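Local coordinates for protein adenosylmethionine-8-amino-7-oxononanoate aminotransferase (Methanocaldococcus jannaschii, PDB 6ZHK) that probably catalyses amino transfer from S-adenosyl-L-methionine to 8-amino-7-oxononanoate, a pyridoxal-phosphate-dependent step in biotin biosynthesis, at residues Y134-L139 / D262-L267; P367-F372 / R391-G396; V395-V400 / I437-P442. All blocks are in the same frame, centred on the assembly; numbering follows the deposited sequence.

Interaction 1: residues Y134-L139 / D262-L267; sequences YQYYVL and DVIFIL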
loop_
_atom_site.group_PDB
_atom_site.type_symbol
_atom_site.label_atom_id
_atom_site.label_comp_id
_atom_site.label_asym_id
_atom_site.label_seq_id
_atom_site.Cartn_x
_atom_site.Cartn_y
_atom_site.Cartn_z
ATOM N N TYR A 134 -14.100 10.487 8.236
ATOM C CA TYR A 134 -15.193 10.958 7.397
ATOM C C TYR A 134 -16.452 10.164 7.747
ATOM O O TYR A 134 -17.557 10.742 7.955
ATOM C CB TYR A 134 -14.856 10.833 5.903
ATOM C CG TYR A 134 -16.030 11.323 5.054
ATOM C CD1 TYR A 134 -16.219 12.689 4.850
ATOM C CD2 TYR A 134 -16.983 10.439 4.538
ATOM C CE1 TYR A 134 -17.312 13.166 4.117
ATOM C CE2 TYR A 134 -18.085 10.908 3.853
ATOM C CZ TYR A 134 -18.237 12.260 3.627
ATOM O OH TYR A 134 -19.338 12.731 2.943
ATOM N N GLN A 135 -16.297 8.836 7.742
ATOM C CA GLN A 135 -17.477 7.991 7.912
ATOM C C GLN A 135 -17.963 7.997 9.351
ATOM O O GLN A 135 -19.174 7.909 9.587
ATOM C CB GLN A 135 -17.273 6.599 7.321
ATOM C CG GLN A 135 -18.543 5.756 7.461
ATOM C CD GLN A 135 -18.427 4.511 6.637
ATOM O OE1 GLN A 135 -17.329 4.083 6.271
ATOM N NE2 GLN A 135 -19.557 3.832 6.495
ATOM N N TYR A 136 -17.049 8.214 10.306
ATOM C CA TYR A 136 -17.488 8.384 11.688
ATOM C C TYR A 136 -18.610 9.431 11.759
ATOM O O TYR A 136 -19.658 9.210 12.390
ATOM C CB TYR A 136 -16.324 8.841 12.552
ATOM C CG TYR A 136 -16.669 9.322 13.945
ATOM C CD1 TYR A 136 -16.946 8.427 14.992
ATOM C CD2 TYR A 136 -16.716 10.676 14.217
ATOM C CE1 TYR A 136 -17.194 8.890 16.302
ATOM C CE2 TYR A 136 -16.981 11.141 15.512
ATOM C CZ TYR A 136 -17.266 10.250 16.529
ATOM O OH TYR A 136 -17.477 10.732 17.809
ATOM N N TYR A 137 -18.374 10.609 11.176
ATOM C CA TYR A 137 -19.334 11.693 11.341
ATOM C C TYR A 137 -20.606 11.403 10.556
ATOM O O TYR A 137 -21.690 11.736 11.012
ATOM C CB TYR A 137 -18.760 13.047 10.911
ATOM C CG TYR A 137 -17.725 13.576 11.881
ATOM C CD1 TYR A 137 -18.102 14.016 13.146
ATOM C CD2 TYR A 137 -16.364 13.596 11.550
ATOM C CE1 TYR A 137 -17.170 14.526 14.050
ATOM C CE2 TYR A 137 -15.438 14.111 12.450
ATOM C CZ TYR A 137 -15.828 14.571 13.691
ATOM O OH TYR A 137 -14.874 15.045 14.555
ATOM N N VAL A 138 -20.493 10.750 9.388
ATOM C CA VAL A 138 -21.723 10.396 8.713
ATOM C C VAL A 138 -22.566 9.489 9.614
ATOM O O VAL A 138 -23.806 9.635 9.707
ATOM C CB VAL A 138 -21.386 9.650 7.413
ATOM C CG1 VAL A 138 -22.621 8.983 6.852
ATOM C CG2 VAL A 138 -20.721 10.578 6.405
ATOM N N LEU A 139 -21.933 8.500 10.238
ATOM C CA LEU A 139 -22.660 7.510 11.006
ATOM C C LEU A 139 -23.217 8.161 12.266
ATOM O O LEU A 139 -24.264 7.771 12.728
ATOM C CB LEU A 139 -21.717 6.350 11.401
ATOM C CG LEU A 139 -21.403 5.381 10.250
ATOM C CD1 LEU A 139 -20.309 4.412 10.659
ATOM C CD2 LEU A 139 -22.655 4.613 9.846
ATOM N N ASP A 262 -14.846 19.603 18.883
ATOM C CA ASP A 262 -15.510 18.414 18.396
ATOM C C ASP A 262 -14.996 18.053 17.012
ATOM O O ASP A 262 -15.801 17.697 16.161
ATOM C CB ASP A 262 -17.044 18.562 18.363
ATOM C CG ASP A 262 -17.787 17.261 18.059
ATOM O OD1 ASP A 262 -17.324 16.161 18.491
ATOM O OD2 ASP A 262 -18.817 17.354 17.340
ATOM N N VAL A 263 -13.674 18.157 16.802
ATOM C CA VAL A 263 -13.066 17.688 15.561
ATOM C C VAL A 263 -12.093 16.526 15.837
ATOM O O VAL A 263 -11.302 16.595 16.750
ATOM C CB VAL A 263 -12.354 18.830 14.815
ATOM C CG1 VAL A 263 -11.605 18.348 13.536
ATOM C CG2 VAL A 263 -13.290 20.015 14.546
ATOM N N ILE A 264 -12.092 15.474 15.001
ATOM C CA ILE A 264 -11.108 14.376 15.078
ATOM C C ILE A 264 -9.704 14.907 14.749
ATOM O O ILE A 264 -9.497 15.663 13.782
ATOM C CB ILE A 264 -11.488 13.211 14.128
ATOM C CG1 ILE A 264 -12.531 12.300 14.782
ATOM C CG2 ILE A 264 -10.245 12.383 13.772
ATOM C CD1 ILE A 264 -13.170 11.338 13.766
ATOM N N PHE A 265 -8.722 14.478 15.578
ATOM C CA PHE A 265 -7.339 14.857 15.334
ATOM C C PHE A 265 -6.574 13.595 14.945
ATOM O O PHE A 265 -6.567 12.611 15.698
ATOM C CB PHE A 265 -6.703 15.497 16.587
ATOM C CG PHE A 265 -5.251 15.904 16.419
ATOM C CD1 PHE A 265 -4.779 16.408 15.205
ATOM C CD2 PHE A 265 -4.347 15.799 17.467
ATOM C CE1 PHE A 265 -3.451 16.786 15.046
ATOM C CE2 PHE A 265 -3.001 16.157 17.309
ATOM C CZ PHE A 265 -2.564 16.658 16.100
ATOM N N ILE A 266 -5.970 13.604 13.723
ATOM C CA ILE A 266 -5.194 12.490 13.238
ATOM C C ILE A 266 -3.734 12.856 13.338
ATOM O O ILE A 266 -3.352 13.885 12.811
ATOM C CB ILE A 266 -5.567 12.231 11.758
ATOM C CG1 ILE A 266 -7.081 11.983 11.646
ATOM C CG2 ILE A 266 -4.684 11.088 11.259
ATOM C CD1 ILE A 266 -7.482 11.607 10.163
ATOM N N LEU A 267 -2.920 12.022 13.991
ATOM C CA LEU A 267 -1.487 12.312 14.022
ATOM C C LEU A 267 -0.795 11.249 13.181
ATOM O O LEU A 267 -0.938 10.039 13.402
ATOM C CB LEU A 267 -0.965 12.297 15.455
ATOM C CG LEU A 267 0.414 12.916 15.686
ATOM C CD1 LEU A 267 0.325 14.421 15.477
ATOM C CD2 LEU A 267 0.915 12.595 17.122
HETATM O O HOH W 1 -15.412 14.689 17.107
#

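Interaction 2: residues P367-F372 / R391-G396; sequences PKIKLF and RGFMVG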
loop_
_atom_site.group_PDB
_atom_site.type_symbol
_atom_site.label_atom_id
_atom_site.label_comp_id
_atom_site.label_asym_id
_atom_site.label_seq_id
_atom_site.Cartn_x
_atom_site.Cartn_y
_atom_site.Cartn_z
ATOM N N PRO A 367 22.090 9.293 25.249
ATOM C CA PRO A 367 23.412 9.919 25.084
ATOM C C PRO A 367 23.867 9.992 23.627
ATOM O O PRO A 367 24.675 10.845 23.271
ATOM C CB PRO A 367 24.353 8.988 25.872
ATOM C CG PRO A 367 23.577 7.699 26.134
ATOM C CD PRO A 367 22.106 8.064 26.084
ATOM N N LYS A 368 23.360 9.095 22.759
ATOM C CA LYS A 368 23.794 9.157 21.370
ATOM C C LYS A 368 23.176 10.347 20.648
ATOM O O LYS A 368 23.824 11.009 19.825
ATOM C CB LYS A 368 23.482 7.835 20.639
ATOM C CG LYS A 368 24.030 6.580 21.323
ATOM C CD LYS A 368 24.186 5.481 20.272
ATOM C CE LYS A 368 22.889 4.727 20.063
ATOM N NZ LYS A 368 23.078 3.534 19.187
ATOM N N ILE A 369 21.898 10.621 20.951
ATOM C CA ILE A 369 21.289 11.824 20.373
ATOM C C ILE A 369 21.994 13.091 20.866
ATOM O O ILE A 369 22.206 14.045 20.108
ATOM C CB ILE A 369 19.779 11.840 20.708
ATOM C CG1 ILE A 369 19.042 10.768 19.898
ATOM C CG2 ILE A 369 19.156 13.217 20.508
ATOM C CD1 ILE A 369 17.680 10.402 20.468
ATOM N N LYS A 370 22.283 13.145 22.179
ATOM C CA LYS A 370 22.979 14.296 22.742
ATOM C C LYS A 370 24.332 14.487 22.046
ATOM O O LYS A 370 24.698 15.595 21.668
ATOM C CB LYS A 370 23.185 14.065 24.243
ATOM C CG LYS A 370 22.524 15.042 25.208
ATOM C CD LYS A 370 21.995 14.293 26.426
ATOM C CE LYS A 370 20.902 15.030 27.156
ATOM N NZ LYS A 370 19.927 14.048 27.681
ATOM N N LEU A 371 25.060 13.390 21.825
ATOM C CA LEU A 371 26.330 13.449 21.103
ATOM C C LEU A 371 26.144 13.940 19.665
ATOM O O LEU A 371 26.914 14.767 19.167
ATOM C CB LEU A 371 27.033 12.086 21.180
ATOM C CG LEU A 371 28.309 11.971 20.319
ATOM C CD1 LEU A 371 29.447 12.873 20.836
ATOM C CD2 LEU A 371 28.773 10.532 20.140
ATOM N N PHE A 372 25.135 13.393 18.965
ATOM C CA PHE A 372 24.813 13.816 17.609
ATOM C C PHE A 372 24.587 15.340 17.536
ATOM O O PHE A 372 25.131 16.016 16.669
ATOM C CB PHE A 372 23.537 13.060 17.162
ATOM C CG PHE A 372 23.121 13.211 15.721
ATOM C CD1 PHE A 372 24.079 13.314 14.729
ATOM C CD2 PHE A 372 21.781 13.231 15.348
ATOM C CE1 PHE A 372 23.724 13.357 13.386
ATOM C CE2 PHE A 372 21.405 13.343 14.003
ATOM C CZ PHE A 372 22.381 13.404 13.027
ATOM N N ARG A 391 14.621 17.026 15.419
ATOM C CA ARG A 391 14.343 16.454 16.727
ATOM C C ARG A 391 14.970 15.065 16.791
ATOM O O ARG A 391 14.784 14.262 15.873
ATOM C CB ARG A 391 12.843 16.216 16.938
ATOM C CG ARG A 391 11.959 17.448 16.983
ATOM C CD ARG A 391 10.561 16.984 17.455
ATOM N NE ARG A 391 9.682 18.128 17.636
ATOM C CZ ARG A 391 9.682 18.863 18.741
ATOM N NH1 ARG A 391 10.438 18.512 19.770
ATOM N NH2 ARG A 391 8.834 19.876 18.841
ATOM N N GLY A 392 15.761 14.812 17.828
ATOM C CA GLY A 392 16.429 13.513 18.009
ATOM C C GLY A 392 17.306 13.142 16.804
ATOM O O GLY A 392 18.176 13.925 16.392
ATOM N N PHE A 393 16.997 11.986 16.186
ATOM C CA PHE A 393 17.718 11.510 15.011
ATOM C C PHE A 393 17.019 11.907 13.699
ATOM O O PHE A 393 17.107 11.162 12.722
ATOM C CB PHE A 393 17.813 9.970 15.080
ATOM C CG PHE A 393 18.829 9.365 16.006
ATOM C CD1 PHE A 393 20.114 9.898 16.085
ATOM C CD2 PHE A 393 18.470 8.298 16.843
ATOM C CE1 PHE A 393 21.067 9.340 16.941
ATOM C CE2 PHE A 393 19.424 7.736 17.683
ATOM C CZ PHE A 393 20.710 8.252 17.722
ATOM N N MET A 394 16.233 13.004 13.689
ATOM C CA MET A 394 15.689 13.477 12.430
ATOM C C MET A 394 16.141 14.927 12.295
ATOM O O MET A 394 15.642 15.825 12.980
ATOM C CB MET A 394 14.153 13.450 12.480
ATOM C CG MET A 394 13.628 12.065 12.752
ATOM S SD MET A 394 11.807 11.975 12.807
ATOM C CE MET A 394 11.515 11.660 11.068
ATOM N N VAL A 395 17.091 15.161 11.399
ATOM C CA VAL A 395 17.802 16.429 11.345
ATOM C C VAL A 395 17.837 16.896 9.906
ATOM O O VAL A 395 18.009 16.097 8.982
ATOM C CB VAL A 395 19.218 16.292 11.967
ATOM C CG1 VAL A 395 20.156 17.442 11.574
ATOM C CG2 VAL A 395 19.131 16.188 13.470
ATOM N N GLY A 396 17.657 18.200 9.701
ATOM C CA GLY A 396 17.928 18.752 8.382
ATOM C C GLY A 396 19.020 19.820 8.459
ATOM O O GLY A 396 19.138 20.532 9.487
#

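Interaction 3: residues V395-V400 / I437-P442; sequences VGIELV and IILVPP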
loop_
_atom_site.group_PDB
_atom_site.type_symbol
_atom_site.label_atom_id
_atom_site.label_comp_id
_atom_site.label_asym_id
_atom_site.label_seq_id
_atom_site.Cartn_x
_atom_site.Cartn_y
_atom_site.Cartn_z
ATOM N N VAL A 395 17.091 15.161 11.399
ATOM C CA VAL A 395 17.802 16.429 11.345
ATOM C C VAL A 395 17.837 16.896 9.906
ATOM O O VAL A 395 18.009 16.097 8.982
ATOM C CB VAL A 395 19.218 16.292 11.967
ATOM C CG1 VAL A 395 20.156 17.442 11.574
ATOM C CG2 VAL A 395 19.131 16.188 13.470
ATOM N N GLY A 396 17.657 18.200 9.701
ATOM C CA GLY A 396 17.928 18.752 8.382
ATOM C C GLY A 396 19.020 19.820 8.459
ATOM O O GLY A 396 19.138 20.532 9.487
ATOM N N ILE A 397 19.824 19.890 7.389
ATOM C CA ILE A 397 20.837 20.945 7.265
ATOM C C ILE A 397 20.577 21.676 5.966
ATOM O O ILE A 397 20.772 21.115 4.879
ATOM C CB ILE A 397 22.293 20.418 7.339
ATOM C CG1 ILE A 397 22.519 19.650 8.625
ATOM C CG2 ILE A 397 23.322 21.548 7.153
ATOM C CD1 ILE A 397 22.171 18.182 8.490
ATOM N N GLU A 398 20.082 22.913 6.123
ATOM C CA GLU A 398 19.536 23.701 5.030
ATOM C C GLU A 398 20.651 24.515 4.369
ATOM O O GLU A 398 21.264 25.364 5.017
ATOM C CB GLU A 398 18.389 24.625 5.475
ATOM C CG GLU A 398 17.792 25.317 4.259
ATOM C CD GLU A 398 16.398 25.930 4.354
ATOM O OE1 GLU A 398 15.942 26.243 5.471
ATOM O OE2 GLU A 398 15.782 26.119 3.282
ATOM N N LEU A 399 20.885 24.276 3.072
ATOM C CA LEU A 399 21.985 24.947 2.374
ATOM C C LEU A 399 21.485 26.265 1.806
ATOM O O LEU A 399 20.366 26.294 1.327
ATOM C CB LEU A 399 22.467 24.044 1.230
ATOM C CG LEU A 399 23.111 22.742 1.728
ATOM C CD1 LEU A 399 23.434 21.753 0.597
ATOM C CD2 LEU A 399 24.323 22.994 2.598
ATOM N N VAL A 400 22.326 27.325 1.807
ATOM C CA VAL A 400 21.896 28.621 1.286
ATOM C C VAL A 400 23.073 29.255 0.547
ATOM O O VAL A 400 24.233 29.021 0.893
ATOM C CB VAL A 400 21.394 29.589 2.370
ATOM C CG1 VAL A 400 20.035 29.157 2.896
ATOM C CG2 VAL A 400 22.406 29.731 3.506
ATOM N N ILE A 437 20.019 18.905 3.414
ATOM C CA ILE A 437 20.697 17.653 3.720
ATOM C C ILE A 437 19.837 16.971 4.779
ATOM O O ILE A 437 19.569 17.571 5.819
ATOM C CB ILE A 437 22.137 17.905 4.239
ATOM C CG1 ILE A 437 23.042 18.505 3.155
ATOM C CG2 ILE A 437 22.803 16.646 4.802
ATOM C CD1 ILE A 437 24.215 19.331 3.733
ATOM N N ILE A 438 19.522 15.685 4.581
ATOM C CA ILE A 438 18.690 14.974 5.543
ATOM C C ILE A 438 19.580 13.941 6.247
ATOM O O ILE A 438 20.275 13.170 5.594
ATOM C CB ILE A 438 17.522 14.246 4.818
ATOM C CG1 ILE A 438 16.612 15.160 3.970
ATOM C CG2 ILE A 438 16.741 13.384 5.838
ATOM C CD1 ILE A 438 15.790 16.186 4.739
ATOM N N LEU A 439 19.541 13.913 7.577
ATOM C CA LEU A 439 20.165 12.861 8.374
ATOM C C LEU A 439 19.080 12.198 9.213
ATOM O O LEU A 439 18.507 12.836 10.101
ATOM C CB LEU A 439 21.174 13.523 9.331
ATOM C CG LEU A 439 22.344 14.252 8.659
ATOM C CD1 LEU A 439 23.319 14.770 9.726
ATOM C CD2 LEU A 439 23.068 13.362 7.629
ATOM N N VAL A 440 18.814 10.920 8.903
ATOM C CA VAL A 440 17.902 10.122 9.725
ATOM C C VAL A 440 18.620 8.804 9.964
ATOM O O VAL A 440 18.395 7.832 9.249
ATOM C CB VAL A 440 16.505 9.941 9.066
ATOM C CG1 VAL A 440 15.536 9.065 9.939
ATOM C CG2 VAL A 440 15.918 11.305 8.816
ATOM N N PRO A 441 19.600 8.776 10.891
ATOM C CA PRO A 441 20.446 7.604 11.060
ATOM C C PRO A 441 19.682 6.525 11.837
ATOM O O PRO A 441 18.731 6.828 12.564
ATOM C CB PRO A 441 21.628 8.134 11.893
ATOM C CG PRO A 441 21.032 9.267 12.692
ATOM C CD PRO A 441 19.985 9.884 11.779
ATOM N N PRO A 442 20.087 5.241 11.725
ATOM C CA PRO A 442 19.427 4.178 12.475
ATOM C C PRO A 442 19.626 4.443 13.964
ATOM O O PRO A 442 20.593 5.114 14.339
ATOM C CB PRO A 442 20.106 2.871 12.056
ATOM C CG PRO A 442 21.272 3.287 11.132
ATOM C CD PRO A 442 21.163 4.770 10.836
#

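Interaction 1: residues Y134-L139 / D262-L267
Tyr137 reaches from the helix to the chain entering strand 265-268 and sets its phenol oxygen against the backbone. Ile264 N donates to Tyr137 OH at 2.8 Å, but the N-H...O angle of 127° marks the bond as weak. A water lies 2.6 Å from Tyr137 OH and donates to Asp262 OD1 at 2.8 Å, so it bridges phenol and carboxylate.

The apolar part of the contact is the side chain of Ile264, which runs past Tyr137 in the opposite direction. Its CD1 serves both rings: it is 3.8 Å from Tyr137 CE2 and 3.6 Å from Tyr136 CD2. With CG1 anti to the carbonyl carbon (chi1 -82°), that branch is carried toward the helix. Tyr136 also packs on Tyr137, its CD2 3.7 Å above the centre of one face of that ring.

In the second shell, Asp262 OD2 makes salt bridges to Arg140 and Arg145, and Arg145 adds a cation-pi contact to Tyr137. The hydroxyl of Tyr136 bonds to Glu318.

Asp262, with positive phi, closes helix 250-261 in a Schellman motif. The chain then enters strand 265-268 of the mixed, largely parallel seven-stranded sheet of the large domain, as in fold-type I pyridoxal-phosphate enzymes. Ile264 makes a backbone hydrogen bond with Val231 of strand 228-234, while helix 317-321 packs against both Tyr136 and Ile264.

Interaction 2: residues P367-F372 / R391-G396
Phe393, which loses more surface to this contact than any other residue, receives Ile369 on one face of its ring. Ile369 CG1 stands 3.7 Å from the ring centroid and only 9° off the normal, a CH-pi contact placed nearly centrally over the face. Having CG1 anti to the carbonyl carbon (chi1 -72°) directs that methylene at the ring, while the other branch, CG2, drops to 3.7 Å from Gly392 CA. The rim of the same ring meets two more groups near its plane: Lys368 CB, 4.0 Å from Phe393 CZ, and Phe372 CD2, 3.8 Å from Phe393 CD1. Were Phe393 replaced by an alanine, Ile369 CG1 would probably lose the aromatic face it rests on, and a gap would be likely to open between helix and turn.

Gly392 and Phe393 are the central residues of a type II' turn from Arg391 to Met394, in a beta hairpin with a two-residue turn that joins strands 385-391 and 394-399. Reciprocal backbone bonds between Arg391 and Met394 close it, and Gly392 has the positive phi that this turn demands at its first corner.

Phe372, one helical turn after Ile369, packs against Phe393, Gly392 O and Val395, at the start of strand 394-399. Its plane is inclined by 47° to that of Phe393, neither stacked nor perpendicular. Phe372 CE2 lies 3.7 Å from Val395 CG2, and the ring edge faces Gly392 O, which accepts a hydrogen bond from His373. Beyond this, Phe372 packs on Ile450 and Cys454 of helix 447-463, and Lys368 NZ bonds to the carbonyls of Leu443 and Ile445.

Interaction 3: residues V395-V400 / I437-P442
Ile437 O accepts from Ile397 N at 2.8 Å, the donor lying in the carbonyl plane, and Gly396 CA adds a CA-H...O contact to the same oxygen at 3.3 Å. Ile437 N returns a bond to Ile397 O, also 2.8 Å, which makes Ile397 and Ile437 an antiparallel hydrogen-bonded pair. Val395 and Leu439 form the next such pair; its Leu439 N to Val395 O bond is almost straight at 177°. Between them, Gly396 faces Ile438 as a non-hydrogen-bonded pair. The axes of strands 395-399 and 437-439 approach to 4.8 Å, their directions 167° apart. Strand 394-399 is the middle of a three-stranded antiparallel sheet, between 385-391 and 436-439.

Val395, Ile397, Ile437 and Leu439 share one face. Ile397 turns CD1 toward Leu439 through a chi2 of 88°, bringing it 3.8 Å from Leu439 CD1. Leu399 CD2 meets Ile437 CD1 at 3.8 Å. Helices 366-376 and 447-463 cover this face, whereas Ile438 points to the other, against Trp63, its side chain about 6 Å from that of Arg431, predicted to bind substrate.

The chemistry is thus divided: backbone bonds satisfy N and O of Val395, Ile397, Ile437 and Leu439 and fix the register, while aliphatic side chains fill the interface between sheet and helices.

Overall arrangement
Following the chain, interaction 1 comes first: across 122 intervening residues it joins helix 122-140 to the chain leading into strand 265-268 of the seven-stranded sheet, in the large domain expected of this aminotransferase class. Interaction 2 closes a loop of only 18 residues, from helix 366-376 to the hairpin, and interaction 3 spans 36 residues to strand 436-439. Interaction 1 closes before the others open; interaction 3 begins on the stretch where interaction 2 ends; none encloses another. Interactions 2 and 3 share Val395 and Gly396 and also touch directly, Phe372 CZ lying 3.7 Å from Leu439 CD1. Interaction 1 lies on the opposite side of the chain's centre, its centre about 35 Å and 34 Å from those of interactions 2 and 3.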